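Local coordinates for putative hexose oxidase (Nonomuraea sp. ATCC 39727, PDB 5AWV), which probably oxidises a sugar of teicoplanin-type glycopeptide antibiotics to the acid level, using a covalently attached FAD, at residues A[43-48]-A[61-66]; A[68-73]-A[106-111]; A[182-187]-A[207-212]; A[195-200]-A[226-231]. All coordinates share one frame; numbering follows the deposited sequence.

Contact 1 (A[43-48]-A[61-66])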
loop_
_atom_site.group_PDB
_atom_site.type_symbol
_atom_site.label_atom_id
_atom_site.label_comp_id
_atom_site.label_asym_id
_atom_site.label_seq_id
_atom_site.Cartn_x
_atom_site.Cartn_y
_atom_site.Cartn_z
ATOM N N LEU A 43 0.093 -10.149 21.512
ATOM C CA LEU A 43 -1.237 -9.746 21.044
ATOM C C LEU A 43 -1.244 -8.442 20.204
ATOM O O LEU A 43 -1.994 -8.356 19.242
ATOM C CB LEU A 43 -2.319 -9.730 22.166
ATOM C CG LEU A 43 -2.727 -11.137 22.747
ATOM C CD1 LEU A 43 -3.556 -11.045 24.030
ATOM C CD2 LEU A 43 -3.534 -12.032 21.783
ATOM N N ASN A 44 -0.497 -7.421 20.608
ATOM C CA ASN A 44 -0.360 -6.227 19.807
ATOM C C ASN A 44 0.083 -6.601 18.399
ATOM O O ASN A 44 -0.480 -6.089 17.434
ATOM C CB ASN A 44 0.578 -5.185 20.424
ATOM C CG ASN A 44 -0.071 -4.440 21.617
ATOM O OD1 ASN A 44 -1.228 -4.716 22.007
ATOM N ND2 ASN A 44 0.566 -3.441 22.048
ATOM N N LEU A 45 1.108 -7.408 18.311
ATOM C CA LEU A 45 1.679 -7.715 17.024
ATOM C C LEU A 45 0.789 -8.604 16.162
ATOM O O LEU A 45 0.718 -8.383 14.948
ATOM C CB LEU A 45 3.058 -8.261 17.163
ATOM C CG LEU A 45 4.046 -7.271 17.768
ATOM C CD1 LEU A 45 5.379 -7.937 18.105
ATOM C CD2 LEU A 45 4.285 -6.121 16.810
ATOM N N LYS A 46 0.046 -9.500 16.827
ATOM C CA LYS A 46 -0.845 -10.453 16.172
ATOM C C LYS A 46 -2.018 -9.670 15.627
ATOM O O LYS A 46 -2.698 -10.094 14.673
ATOM C CB LYS A 46 -1.348 -11.479 17.214
ATOM C CG LYS A 46 -2.128 -12.680 16.679
ATOM C CD LYS A 46 -2.734 -13.490 17.847
ATOM C CE LYS A 46 -4.112 -13.045 18.128
ATOM N NZ LYS A 46 -4.982 -13.581 17.038
ATOM N N LEU A 47 -2.314 -8.566 16.281
ATOM C CA LEU A 47 -3.564 -7.831 15.977
ATOM C C LEU A 47 -3.330 -6.573 15.224
ATOM O O LEU A 47 -4.180 -5.705 15.187
ATOM C CB LEU A 47 -4.350 -7.539 17.266
ATOM C CG LEU A 47 -4.987 -8.743 17.932
ATOM C CD1 LEU A 47 -5.519 -8.290 19.275
ATOM C CD2 LEU A 47 -6.062 -9.465 17.108
ATOM N N ARG A 48 -2.162 -6.381 14.668
ATOM C CA ARG A 48 -2.003 -5.066 14.037
ATOM C C ARG A 48 -2.348 -4.983 12.557
ATOM O O ARG A 48 -2.191 -3.962 11.961
ATOM C CB ARG A 48 -0.639 -4.510 14.314
ATOM C CG ARG A 48 0.489 -5.103 13.570
ATOM C CD ARG A 48 1.671 -4.199 13.943
ATOM N NE ARG A 48 2.788 -4.559 13.113
ATOM C CZ ARG A 48 3.107 -4.022 11.927
ATOM N NH1 ARG A 48 2.497 -2.958 11.439
ATOM N NH2 ARG A 48 4.133 -4.529 11.291
ATOM N N ILE A 61 6.082 -14.216 16.558
ATOM C CA ILE A 61 6.308 -13.091 15.647
ATOM C C ILE A 61 7.773 -12.603 15.813
ATOM O O ILE A 61 8.220 -12.307 16.899
ATOM C CB ILE A 61 5.253 -11.993 15.945
ATOM C CG1 ILE A 61 3.877 -12.593 15.771
ATOM C CG2 ILE A 61 5.408 -10.783 15.022
ATOM C CD1 ILE A 61 2.704 -11.811 16.282
ATOM N N HIS A 62 8.511 -12.537 14.722
ATOM C CA HIS A 62 9.907 -12.208 14.725
ATOM C C HIS A 62 10.103 -10.767 14.299
ATOM O O HIS A 62 9.893 -10.390 13.095
ATOM C CB HIS A 62 10.584 -13.190 13.765
ATOM C CG HIS A 62 11.967 -13.575 14.127
ATOM N ND1 HIS A 62 12.571 -14.712 13.628
ATOM C CD2 HIS A 62 12.903 -12.946 14.876
ATOM C CE1 HIS A 62 13.808 -14.778 14.083
ATOM N NE2 HIS A 62 14.036 -13.713 14.832
ATOM N N LEU A 63 10.480 -9.953 15.277
ATOM C CA LEU A 63 10.870 -8.565 15.014
ATOM C C LEU A 63 12.282 -8.495 14.577
ATOM O O LEU A 63 13.169 -9.049 15.255
ATOM C CB LEU A 63 10.737 -7.733 16.303
ATOM C CG LEU A 63 9.321 -7.389 16.679
ATOM C CD1 LEU A 63 9.225 -6.861 18.116
ATOM C CD2 LEU A 63 8.663 -6.375 15.727
ATOM N N VAL A 64 12.514 -7.839 13.440
ATOM C CA VAL A 64 13.801 -7.798 12.862
ATOM C C VAL A 64 14.235 -6.333 12.587
ATOM O O VAL A 64 13.472 -5.551 12.078
ATOM C CB VAL A 64 13.835 -8.620 11.557
ATOM C CG1 VAL A 64 13.643 -10.090 11.843
ATOM C CG2 VAL A 64 12.791 -8.133 10.536
ATOM N N GLY A 65 15.470 -6.008 12.926
ATOM C CA GLY A 65 16.046 -4.662 12.803
ATOM C C GLY A 65 17.150 -4.506 11.813
ATOM O O GLY A 65 17.720 -3.416 11.689
ATOM N N SER A 66 17.417 -5.563 11.012
ATOM C CA SER A 66 18.399 -5.486 9.950
ATOM C C SER A 66 18.216 -6.534 8.885
ATOM O O SER A 66 17.574 -7.486 9.128
ATOM C CB SER A 66 19.832 -5.659 10.512
ATOM O OG SER A 66 20.082 -7.037 10.842
#
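Leu45, near the end of a short helix, turns its side chain toward the strand that carries Ile61 and Leu63, and the contact is built almost wholly round it. Its CB lies 3.7 Å from CD1 of Ile61 and 4.1 Å from CG2 of the same residue, so Ile61 meets the root of the leucine with both of its methyls. Farther out, Leu45 CD1 reaches CD1 of Leu63 at 4.0 Å. Leu45 lies aslant to both Ile61 and Leu63, and no hydrogen bond joins the segments. Ile61 owes its reach to its torsions: CG1 stands opposite the carbonyl carbon (chi1 -58°) and chi2 is extended (167°), which carries CD1 out to the helix backbone. There Lys46 follows, its N 3.6 Å from Ile61 CD1 and its CB 4.2 Å from that same methyl, so that one methyl group is wedged against two successive residues of the last helical turn. The lysine chain then bends away at chi3 and chi4, and its NZ bonds Gly56 O instead. Beyond the helix end, Arg48 NH2 bonds the backbone oxygen of Ser88, an FAD-binding residue, while its NE forms a salt bridge with Asp107. On the strand side, Ile61 and Leu63 pair through their backbones with strand 33-35, while their side chains also touch Asp107 of strand 104-107; helix 42-46 thus packs on one face of this small mixed sheet, and it also faces the second subunit, where Asn44 OD1 bonds Arg349 NE and Asn44 ND2 bonds Trp350 O.

Contact 2 (A[68-73]-A[106-111])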
loop_
_atom_site.group_PDB
_atom_site.type_symbol
_atom_site.label_atom_id
_atom_site.label_comp_id
_atom_site.label_asym_id
_atom_site.label_seq_id
_atom_site.Cartn_x
_atom_site.Cartn_y
_atom_site.Cartn_z
ATOM N N GLN A 68 20.432 -8.657 7.844
ATOM C CA GLN A 68 20.970 -9.941 8.353
ATOM C C GLN A 68 19.995 -10.653 9.246
ATOM O O GLN A 68 19.845 -11.853 9.217
ATOM C CB GLN A 68 22.327 -9.770 9.087
ATOM C CG GLN A 68 22.924 -11.100 9.616
ATOM C CD GLN A 68 23.231 -12.068 8.455
ATOM O OE1 GLN A 68 22.800 -13.249 8.454
ATOM N NE2 GLN A 68 23.878 -11.540 7.416
ATOM N N GLN A 69 19.366 -9.938 10.147
ATOM C CA GLN A 69 18.364 -10.533 10.932
ATOM C C GLN A 69 17.197 -11.093 10.137
ATOM O O GLN A 69 16.619 -12.141 10.518
ATOM C CB GLN A 69 17.789 -9.511 11.906
ATOM C CG GLN A 69 18.702 -9.219 13.100
ATOM C CD GLN A 69 18.135 -8.060 13.943
ATOM O OE1 GLN A 69 16.969 -8.039 14.258
ATOM N NE2 GLN A 69 18.952 -7.121 14.265
ATOM N N VAL A 70 16.789 -10.396 9.065
ATOM C CA VAL A 70 15.745 -10.984 8.190
ATOM C C VAL A 70 16.242 -12.317 7.617
ATOM O O VAL A 70 15.503 -13.331 7.624
ATOM C CB VAL A 70 15.357 -10.022 7.009
ATOM C CG1 VAL A 70 14.366 -10.660 6.050
ATOM C CG2 VAL A 70 14.775 -8.730 7.554
ATOM N N ALA A 71 17.423 -12.283 7.021
ATOM C CA ALA A 71 18.005 -13.520 6.443
ATOM C C ALA A 71 18.024 -14.663 7.452
ATOM O O ALA A 71 17.558 -15.782 7.135
ATOM C CB ALA A 71 19.352 -13.275 5.918
ATOM N N ASP A 72 18.431 -14.394 8.688
ATOM C CA ASP A 72 18.364 -15.453 9.763
ATOM C C ASP A 72 16.954 -15.919 10.081
ATOM O O ASP A 72 16.683 -17.127 10.345
ATOM C CB ASP A 72 19.059 -15.046 11.089
ATOM C CG ASP A 72 20.510 -14.561 10.887
ATOM O OD1 ASP A 72 21.195 -15.091 9.971
ATOM O OD2 ASP A 72 20.966 -13.643 11.644
ATOM N N ALA A 73 16.016 -14.970 10.113
ATOM C CA ALA A 73 14.634 -15.301 10.443
ATOM C C ALA A 73 14.012 -16.134 9.309
ATOM O O ALA A 73 13.376 -17.104 9.590
ATOM C CB ALA A 73 13.819 -14.044 10.710
ATOM N N ILE A 106 7.200 -12.504 10.132
ATOM C CA ILE A 106 8.310 -11.613 10.198
ATOM C C ILE A 106 7.750 -10.157 10.105
ATOM O O ILE A 106 7.275 -9.722 9.051
ATOM C CB ILE A 106 9.353 -11.891 9.120
ATOM C CG1 ILE A 106 9.856 -13.352 9.299
ATOM C CG2 ILE A 106 10.484 -10.901 9.218
ATOM C CD1 ILE A 106 10.820 -13.817 8.220
ATOM N N ASP A 107 7.893 -9.433 11.207
ATOM C CA ASP A 107 7.300 -8.130 11.374
ATOM C C ASP A 107 8.383 -7.084 11.169
ATOM O O ASP A 107 9.408 -7.111 11.842
ATOM C CB ASP A 107 6.643 -8.013 12.748
ATOM C CG ASP A 107 5.866 -6.685 12.919
ATOM O OD1 ASP A 107 6.463 -5.610 12.633
ATOM O OD2 ASP A 107 4.666 -6.757 13.264
ATOM N N MET A 108 8.168 -6.175 10.222
ATOM C CA MET A 108 9.178 -5.196 9.809
ATOM C C MET A 108 9.146 -3.846 10.499
ATOM O O MET A 108 9.878 -2.902 10.063
ATOM C CB MET A 108 9.105 -4.967 8.321
ATOM C CG MET A 108 9.098 -6.246 7.453
ATOM S SD MET A 108 10.548 -7.322 7.542
ATOM C CE MET A 108 11.445 -6.606 6.232
ATOM N N SER A 109 8.392 -3.766 11.570
ATOM C CA SER A 109 8.126 -2.530 12.338
ATOM C C SER A 109 9.400 -1.742 12.696
ATOM O O SER A 109 9.385 -0.479 12.713
ATOM C CB SER A 109 7.462 -2.847 13.669
ATOM O OG SER A 109 6.132 -3.265 13.612
ATOM N N LEU A 110 10.479 -2.456 13.019
ATOM C CA LEU A 110 11.740 -1.790 13.368
ATOM C C LEU A 110 12.508 -1.245 12.174
ATOM O O LEU A 110 13.419 -0.444 12.390
ATOM C CB LEU A 110 12.616 -2.720 14.218
ATOM C CG LEU A 110 12.078 -3.206 15.562
ATOM C CD1 LEU A 110 13.038 -4.187 16.179
ATOM C CD2 LEU A 110 11.872 -2.086 16.559
ATOM N N LEU A 111 12.173 -1.630 10.926
ATOM C CA LEU A 111 12.928 -1.155 9.752
ATOM C C LEU A 111 12.382 0.070 9.135
ATOM O O LEU A 111 11.599 -0.033 8.192
ATOM C CB LEU A 111 12.979 -2.244 8.672
ATOM C CG LEU A 111 13.838 -3.479 9.009
ATOM C CD1 LEU A 111 13.630 -4.675 8.069
ATOM C CD2 LEU A 111 15.341 -3.160 9.074
#
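Ala73 and Val70, one turn apart on a helix, make the first shell of this wholly apolar contact. CB of Ala73 sits 3.9 Å from CD1 of Ile106, and that methyl also lies 4.1 Å from the backbone C of Ala73, so the tip of the isoleucine rests on the helix surface itself. Val70 offers a single branch, CG2, to two partners: Met108 CE at 4.2 Å and Leu111 CD1 at the same 4.2 Å. Val70 and Met108 run at about a right angle to each other. Met108 gets its terminal methyl there by folding, with chi2 at -62° and chi3 at -91°, rather than by stretching out. In the second shell, two turns shape the chain that holds these groups. Asp107 OD1 takes the backbone N of Ser109 at 2.9 Å, nearly in line with the C-O bond, which closes an Asx turn; Ser109 OG adds a second bond to that oxygen at 2.6 Å. An overlapping type I turn, from Met108 to Leu111, is tied by Leu111 N to Met108 O at 2.8 Å. Asp107 OD2 is held in turn by a salt bridge to Arg48. Met108 touches the bound FAD, so its sulfur-bearing chain links helix and cofactor. Helix 67-80 joins parallel strands 60-63 and 84-87 with 104-107 lying between them: a beta-alpha-beta crossover within the FAD-binding domain of the PCMH family.

Contact 3 (A[182-187]-A[207-212])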
loop_
_atom_site.group_PDB
_atom_site.type_symbol
_atom_site.label_atom_id
_atom_site.label_comp_id
_atom_site.label_asym_id
_atom_site.label_seq_id
_atom_site.Cartn_x
_atom_site.Cartn_y
_atom_site.Cartn_z
ATOM N N VAL A 182 15.859 -2.702 -5.437
ATOM C CA VAL A 182 15.392 -3.378 -4.274
ATOM C C VAL A 182 16.495 -4.257 -3.687
ATOM O O VAL A 182 17.251 -4.849 -4.440
ATOM C CB VAL A 182 14.250 -4.402 -4.453
ATOM C CG1 VAL A 182 12.892 -3.767 -4.416
ATOM C CG2 VAL A 182 14.405 -5.264 -5.730
ATOM N N GLU A 183 16.458 -4.454 -2.387
ATOM C CA GLU A 183 17.229 -5.450 -1.655
ATOM C C GLU A 183 16.267 -6.460 -1.118
ATOM O O GLU A 183 15.305 -6.143 -0.460
ATOM C CB GLU A 183 18.010 -4.836 -0.480
ATOM C CG GLU A 183 18.934 -5.840 0.207
ATOM C CD GLU A 183 19.683 -5.233 1.437
ATOM O OE1 GLU A 183 19.123 -4.943 2.524
ATOM O OE2 GLU A 183 20.857 -5.068 1.319
ATOM N N VAL A 184 16.464 -7.721 -1.491
ATOM C CA VAL A 184 15.527 -8.782 -1.177
ATOM C C VAL A 184 16.290 -9.959 -0.588
ATOM O O VAL A 184 17.381 -10.326 -1.106
ATOM C CB VAL A 184 14.857 -9.297 -2.455
ATOM C CG1 VAL A 184 13.646 -10.161 -2.097
ATOM C CG2 VAL A 184 14.424 -8.113 -3.323
ATOM N N VAL A 185 15.698 -10.573 0.434
ATOM C CA VAL A 185 16.177 -11.809 1.006
ATOM C C VAL A 185 15.356 -12.948 0.352
ATOM O O VAL A 185 14.140 -13.008 0.492
ATOM C CB VAL A 185 16.085 -11.827 2.511
ATOM C CG1 VAL A 185 16.364 -13.184 3.096
ATOM C CG2 VAL A 185 16.992 -10.770 3.116
ATOM N N VAL A 186 16.037 -13.767 -0.427
ATOM C CA VAL A 186 15.456 -14.896 -1.125
ATOM C C VAL A 186 16.005 -16.229 -0.606
ATOM O O VAL A 186 17.056 -16.242 0.022
ATOM C CB VAL A 186 15.762 -14.812 -2.652
ATOM C CG1 VAL A 186 15.133 -13.544 -3.239
ATOM C CG2 VAL A 186 17.280 -14.864 -2.954
ATOM N N VAL A 187 15.334 -17.325 -0.951
ATOM C CA VAL A 187 15.701 -18.660 -0.486
ATOM C C VAL A 187 16.024 -19.497 -1.692
ATOM O O VAL A 187 15.158 -19.663 -2.566
ATOM C CB VAL A 187 14.564 -19.322 0.250
ATOM C CG1 VAL A 187 14.878 -20.752 0.569
ATOM C CG2 VAL A 187 14.264 -18.585 1.556
ATOM N N HIS A 207 18.188 -7.975 -13.008
ATOM C CA HIS A 207 17.197 -7.030 -13.564
ATOM C C HIS A 207 15.785 -7.616 -13.473
ATOM O O HIS A 207 14.838 -6.832 -13.187
ATOM C CB HIS A 207 17.489 -6.718 -15.049
ATOM C CG HIS A 207 16.777 -5.521 -15.562
ATOM N ND1 HIS A 207 15.741 -5.597 -16.457
ATOM C CD2 HIS A 207 16.924 -4.217 -15.276
ATOM C CE1 HIS A 207 15.336 -4.394 -16.783
ATOM N NE2 HIS A 207 16.070 -3.531 -16.121
ATOM N N ASP A 208 15.655 -8.925 -13.726
ATOM C CA ASP A 208 14.414 -9.674 -13.573
ATOM C C ASP A 208 13.743 -9.561 -12.180
ATOM O O ASP A 208 12.526 -9.349 -12.080
ATOM C CB ASP A 208 14.494 -11.124 -14.049
ATOM C CG ASP A 208 15.534 -12.002 -13.260
ATOM O OD1 ASP A 208 16.459 -11.419 -12.601
ATOM O OD2 ASP A 208 15.393 -13.280 -13.306
ATOM N N LEU A 209 14.523 -9.713 -11.103
ATOM C CA LEU A 209 14.062 -9.501 -9.750
ATOM C C LEU A 209 13.551 -8.065 -9.471
ATOM O O LEU A 209 12.549 -7.929 -8.742
ATOM C CB LEU A 209 15.116 -9.898 -8.689
ATOM C CG LEU A 209 14.648 -9.970 -7.242
ATOM C CD1 LEU A 209 13.637 -11.087 -7.099
ATOM C CD2 LEU A 209 15.813 -10.222 -6.325
ATOM N N TRP A 210 14.280 -7.067 -9.917
ATOM C CA TRP A 210 13.941 -5.641 -9.795
ATOM C C TRP A 210 12.561 -5.526 -10.528
ATOM O O TRP A 210 11.599 -4.993 -10.013
ATOM C CB TRP A 210 14.937 -4.737 -10.502
ATOM C CG TRP A 210 14.320 -3.438 -10.836
ATOM C CD1 TRP A 210 14.072 -2.435 -9.956
ATOM C CD2 TRP A 210 13.737 -3.036 -12.104
ATOM N NE1 TRP A 210 13.379 -1.427 -10.605
ATOM C CE2 TRP A 210 13.136 -1.787 -11.904
ATOM C CE3 TRP A 210 13.658 -3.626 -13.367
ATOM C CZ2 TRP A 210 12.520 -1.069 -12.931
ATOM C CZ3 TRP A 210 13.024 -2.953 -14.369
ATOM C CH2 TRP A 210 12.430 -1.669 -14.151
ATOM N N TRP A 211 12.520 -5.972 -11.783
ATOM C CA TRP A 211 11.288 -5.873 -12.570
ATOM C C TRP A 211 10.039 -6.524 -11.843
ATOM O O TRP A 211 8.961 -5.908 -11.807
ATOM C CB TRP A 211 11.470 -6.462 -14.003
ATOM C CG TRP A 211 10.219 -6.427 -14.851
ATOM C CD1 TRP A 211 9.798 -5.421 -15.631
ATOM C CD2 TRP A 211 9.201 -7.403 -14.866
ATOM N NE1 TRP A 211 8.608 -5.773 -16.271
ATOM C CE2 TRP A 211 8.191 -6.950 -15.749
ATOM C CE3 TRP A 211 9.062 -8.635 -14.255
ATOM C CZ2 TRP A 211 7.060 -7.720 -16.063
ATOM C CZ3 TRP A 211 7.903 -9.408 -14.532
ATOM C CH2 TRP A 211 6.950 -8.950 -15.467
ATOM N N ALA A 212 10.194 -7.654 -11.198
ATOM C CA ALA A 212 9.099 -8.286 -10.594
ATOM C C ALA A 212 8.517 -7.460 -9.421
ATOM O O ALA A 212 7.358 -7.686 -9.010
ATOM C CB ALA A 212 9.447 -9.632 -10.116
#
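Leu209 and Val184 meet at a slant, and the branch CD2 of the leucine does the touching. It lies 3.9 Å from Val184 CG2 and 4.1 Å from Val184 CB, so the methyl sits against CG2 and the carbon that carries it. CB of Leu209 already points at the strand, and with CG opposite the backbone N (chi1 -169°) the isopropyl end carries on toward Val184. Val182 meets the helix differently: its CG2 abuts backbone rather than a side chain, 4.1 Å from the CA of Trp210 and 4.4 Å from Leu209 O. Trp210 leaves the helix with its CB pointing to one side of the strand, so the valine methyl comes up against the backbone there. The indole is fixed from other directions. Its CE3 stands 3.6 Å above one face of the His207 ring, offset toward the rim, and His207 O lies at the edge of the indole in its plane; NE1 donates to Leu179 O, earlier on the same strand as Val182. The segment axes are 9.2 Å apart at closest and cross at 98°, nearly perpendicular, which explains why a few residues on each side meet. Strand 179-187 is flanked in its antiparallel sheet by strands 193-199 and 223-229. Helix 207-212 covers one face of it, with Leu209 also touching Ile196 of the edge strand and Tyr509 of helix 499-509; from the other face Val185 packs on helix 67-80.

Contact 4 (A[195-200]-A[226-231])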
loop_
_atom_site.group_PDB
_atom_site.type_symbol
_atom_site.label_atom_id
_atom_site.label_comp_id
_atom_site.label_asym_id
_atom_site.label_seq_id
_atom_site.Cartn_x
_atom_site.Cartn_y
_atom_site.Cartn_z
ATOM N N VAL A 195 20.955 -12.565 0.049
ATOM C CA VAL A 195 20.573 -11.200 -0.139
ATOM C C VAL A 195 20.974 -10.781 -1.524
ATOM O O VAL A 195 22.118 -10.993 -1.938
ATOM C CB VAL A 195 21.285 -10.316 0.877
ATOM C CG1 VAL A 195 20.942 -8.828 0.660
ATOM C CG2 VAL A 195 20.935 -10.786 2.265
ATOM N N ILE A 196 20.050 -10.136 -2.248
ATOM C CA ILE A 196 20.285 -9.650 -3.557
ATOM C C ILE A 196 19.894 -8.180 -3.656
ATOM O O ILE A 196 18.779 -7.813 -3.283
ATOM C CB ILE A 196 19.474 -10.478 -4.585
ATOM C CG1 ILE A 196 19.962 -11.915 -4.570
ATOM C CG2 ILE A 196 19.575 -9.844 -5.961
ATOM C CD1 ILE A 196 19.386 -12.796 -5.625
ATOM N N VAL A 197 20.783 -7.350 -4.188
ATOM C CA VAL A 197 20.423 -6.016 -4.569
ATOM C C VAL A 197 20.239 -5.998 -6.097
ATOM O O VAL A 197 21.179 -6.281 -6.834
ATOM C CB VAL A 197 21.453 -4.991 -4.103
ATOM C CG1 VAL A 197 21.116 -3.615 -4.647
ATOM C CG2 VAL A 197 21.505 -4.928 -2.599
ATOM N N ALA A 198 19.036 -5.679 -6.564
ATOM C CA ALA A 198 18.664 -5.657 -8.001
ATOM C C ALA A 198 18.217 -4.286 -8.424
ATOM O O ALA A 198 17.437 -3.629 -7.695
ATOM C CB ALA A 198 17.539 -6.731 -8.220
ATOM N N THR A 199 18.745 -3.742 -9.522
ATOM C CA THR A 199 18.461 -2.427 -9.926
ATOM C C THR A 199 17.784 -2.360 -11.287
ATOM O O THR A 199 17.812 -3.324 -12.047
ATOM C CB THR A 199 19.730 -1.484 -10.053
ATOM O OG1 THR A 199 20.384 -1.722 -11.326
ATOM C CG2 THR A 199 20.707 -1.677 -8.911
ATOM N N ARG A 200 17.328 -1.183 -11.652
ATOM C CA ARG A 200 16.801 -1.039 -12.974
ATOM C C ARG A 200 17.799 -0.821 -14.116
ATOM O O ARG A 200 17.363 -0.709 -15.210
ATOM C CB ARG A 200 15.731 0.002 -13.041
ATOM C CG ARG A 200 16.087 1.388 -13.195
ATOM C CD ARG A 200 14.758 2.172 -13.341
ATOM N NE ARG A 200 14.964 3.401 -12.629
ATOM C CZ ARG A 200 14.007 4.140 -12.047
ATOM N NH1 ARG A 200 14.390 5.245 -11.503
ATOM N NH2 ARG A 200 12.683 3.822 -12.105
ATOM N N LYS A 226 14.924 -3.335 1.659
ATOM C CA LYS A 226 15.125 -1.943 1.267
ATOM C C LYS A 226 14.530 -1.680 -0.148
ATOM O O LYS A 226 14.649 -2.537 -1.066
ATOM C CB LYS A 226 16.634 -1.517 1.163
ATOM C CG LYS A 226 17.490 -1.909 2.397
ATOM C CD LYS A 226 18.904 -1.363 2.277
ATOM C CE LYS A 226 19.817 -1.505 3.503
ATOM N NZ LYS A 226 19.528 -2.718 4.292
ATOM N N TYR A 227 13.996 -0.476 -0.327
ATOM C CA TYR A 227 13.636 0.072 -1.649
ATOM C C TYR A 227 14.461 1.311 -1.879
ATOM O O TYR A 227 14.634 2.079 -0.938
ATOM C CB TYR A 227 12.176 0.503 -1.683
ATOM C CG TYR A 227 11.122 -0.567 -1.603
ATOM C CD1 TYR A 227 10.756 -1.309 -2.728
ATOM C CD2 TYR A 227 10.424 -0.801 -0.437
ATOM C CE1 TYR A 227 9.757 -2.296 -2.668
ATOM C CE2 TYR A 227 9.370 -1.751 -0.391
ATOM C CZ TYR A 227 9.057 -2.499 -1.517
ATOM O OH TYR A 227 7.991 -3.449 -1.504
ATOM N N TRP A 228 14.973 1.494 -3.096
ATOM C CA TRP A 228 15.593 2.736 -3.496
ATOM C C TRP A 228 14.805 3.377 -4.594
ATOM O O TRP A 228 14.515 2.739 -5.632
ATOM C CB TRP A 228 17.038 2.553 -3.992
ATOM C CG TRP A 228 18.030 2.257 -2.911
ATOM C CD1 TRP A 228 18.775 3.153 -2.194
ATOM C CD2 TRP A 228 18.465 0.971 -2.483
ATOM N NE1 TRP A 228 19.629 2.484 -1.343
ATOM C CE2 TRP A 228 19.461 1.155 -1.509
ATOM C CE3 TRP A 228 18.096 -0.325 -2.824
ATOM C CZ2 TRP A 228 20.117 0.065 -0.861
ATOM C CZ3 TRP A 228 18.760 -1.391 -2.232
ATOM C CH2 TRP A 228 19.776 -1.186 -1.267
ATOM N N MET A 229 14.504 4.642 -4.390
ATOM C CA MET A 229 13.534 5.393 -5.257
ATOM C C MET A 229 14.229 6.603 -5.865
ATOM O O MET A 229 14.911 7.357 -5.145
ATOM C CB MET A 229 12.335 5.887 -4.425
ATOM C CG MET A 229 11.697 4.882 -3.505
ATOM S SD MET A 229 11.005 3.468 -4.385
ATOM C CE MET A 229 9.571 4.262 -5.122
ATOM N N ARG A 230 14.040 6.815 -7.165
ATOM C CA ARG A 230 14.491 7.976 -7.826
ATOM C C ARG A 230 13.869 8.102 -9.242
ATOM O O ARG A 230 13.468 7.091 -9.849
ATOM C CB ARG A 230 16.071 7.962 -7.957
ATOM C CG ARG A 230 16.622 6.761 -8.720
ATOM C CD ARG A 230 18.042 7.033 -9.292
ATOM N NE ARG A 230 17.937 8.007 -10.351
ATOM C CZ ARG A 230 18.799 8.982 -10.621
ATOM N NH1 ARG A 230 19.873 9.184 -9.899
ATOM N NH2 ARG A 230 18.533 9.795 -11.635
ATOM N N VAL A 231 13.829 9.317 -9.749
ATOM C CA VAL A 231 13.423 9.597 -11.133
ATOM C C VAL A 231 14.323 8.832 -12.116
ATOM O O VAL A 231 15.494 8.580 -11.855
ATOM C CB VAL A 231 13.413 11.082 -11.485
ATOM C CG1 VAL A 231 12.546 11.859 -10.572
ATOM C CG2 VAL A 231 14.845 11.660 -11.449
HETATM O O HOH W 1 16.878 5.638 -12.485
#
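Val197 and Arg200 reach across to Trp228 and Arg230 within a five-stranded antiparallel sheet, in which strands 193-199 and 223-229 both flank strand 179-187. Being next-but-one neighbours, they run the same way, the touching parts only 14° apart in direction, and they meet through side chains over the strand between them. The apolar part is one pair: Val197 CG1 lies 4.0 Å from Trp228 CZ3, the two side chains at about a right angle. The indole is further placed by Lys226, whose CB stands 3.9 Å above one ring face near the rim, and by a hydrogen bond from NE1 to Asp117 OD2. Met120 touches both Val197 and Trp228.

The polar part lies where the strands give way to loop. Arg200 NH1 donates to the backbone oxygen of Arg230 at 2.6 Å; that oxygen is close to the guanidinium plane, whereas the donor stands 41° above the carbonyl plane and so misses the lone pairs. Arg200 NH2 is held by Asp177 O. Next along, Arg230 bends back at chi3 and grips the oxygen of Val231 side-on, with NE at 2.9 Å and NH2 at 3.3 Å. The two guanidinium groups are like-charged, with Arg200 NH1 and Arg230 NE 4.6 Å apart, and the two backbone oxygens probably offset some of that repulsion. A water completes the set: it accepts from Arg200 NH1 at 2.7 Å and gives a weak bond to Val231 O at 3.3 Å.

Overall arrangement
All four contacts are buried, but contact 4 is the least closed, with Val197 and Arg200 partly exposed at the sheet edge, and it adds arginine-to-carbonyl bonds and a water. Contacts 1, 2 and 3 join a helix to a strand, or in contact 2 to a strand and the turn after it, through apolar packing without a hydrogen bond across. Contacts 1 and 2 share the mixed sheet and both touch the second subunit; no other chain touches contacts 3 and 4. Those two share the antiparallel sheet, joined by the salt bridge of Glu183 with Lys226. Helix 67-80 bridges the two sheets, since Val70 and Ala71 of contact 2 also pack on Val185 of contact 3.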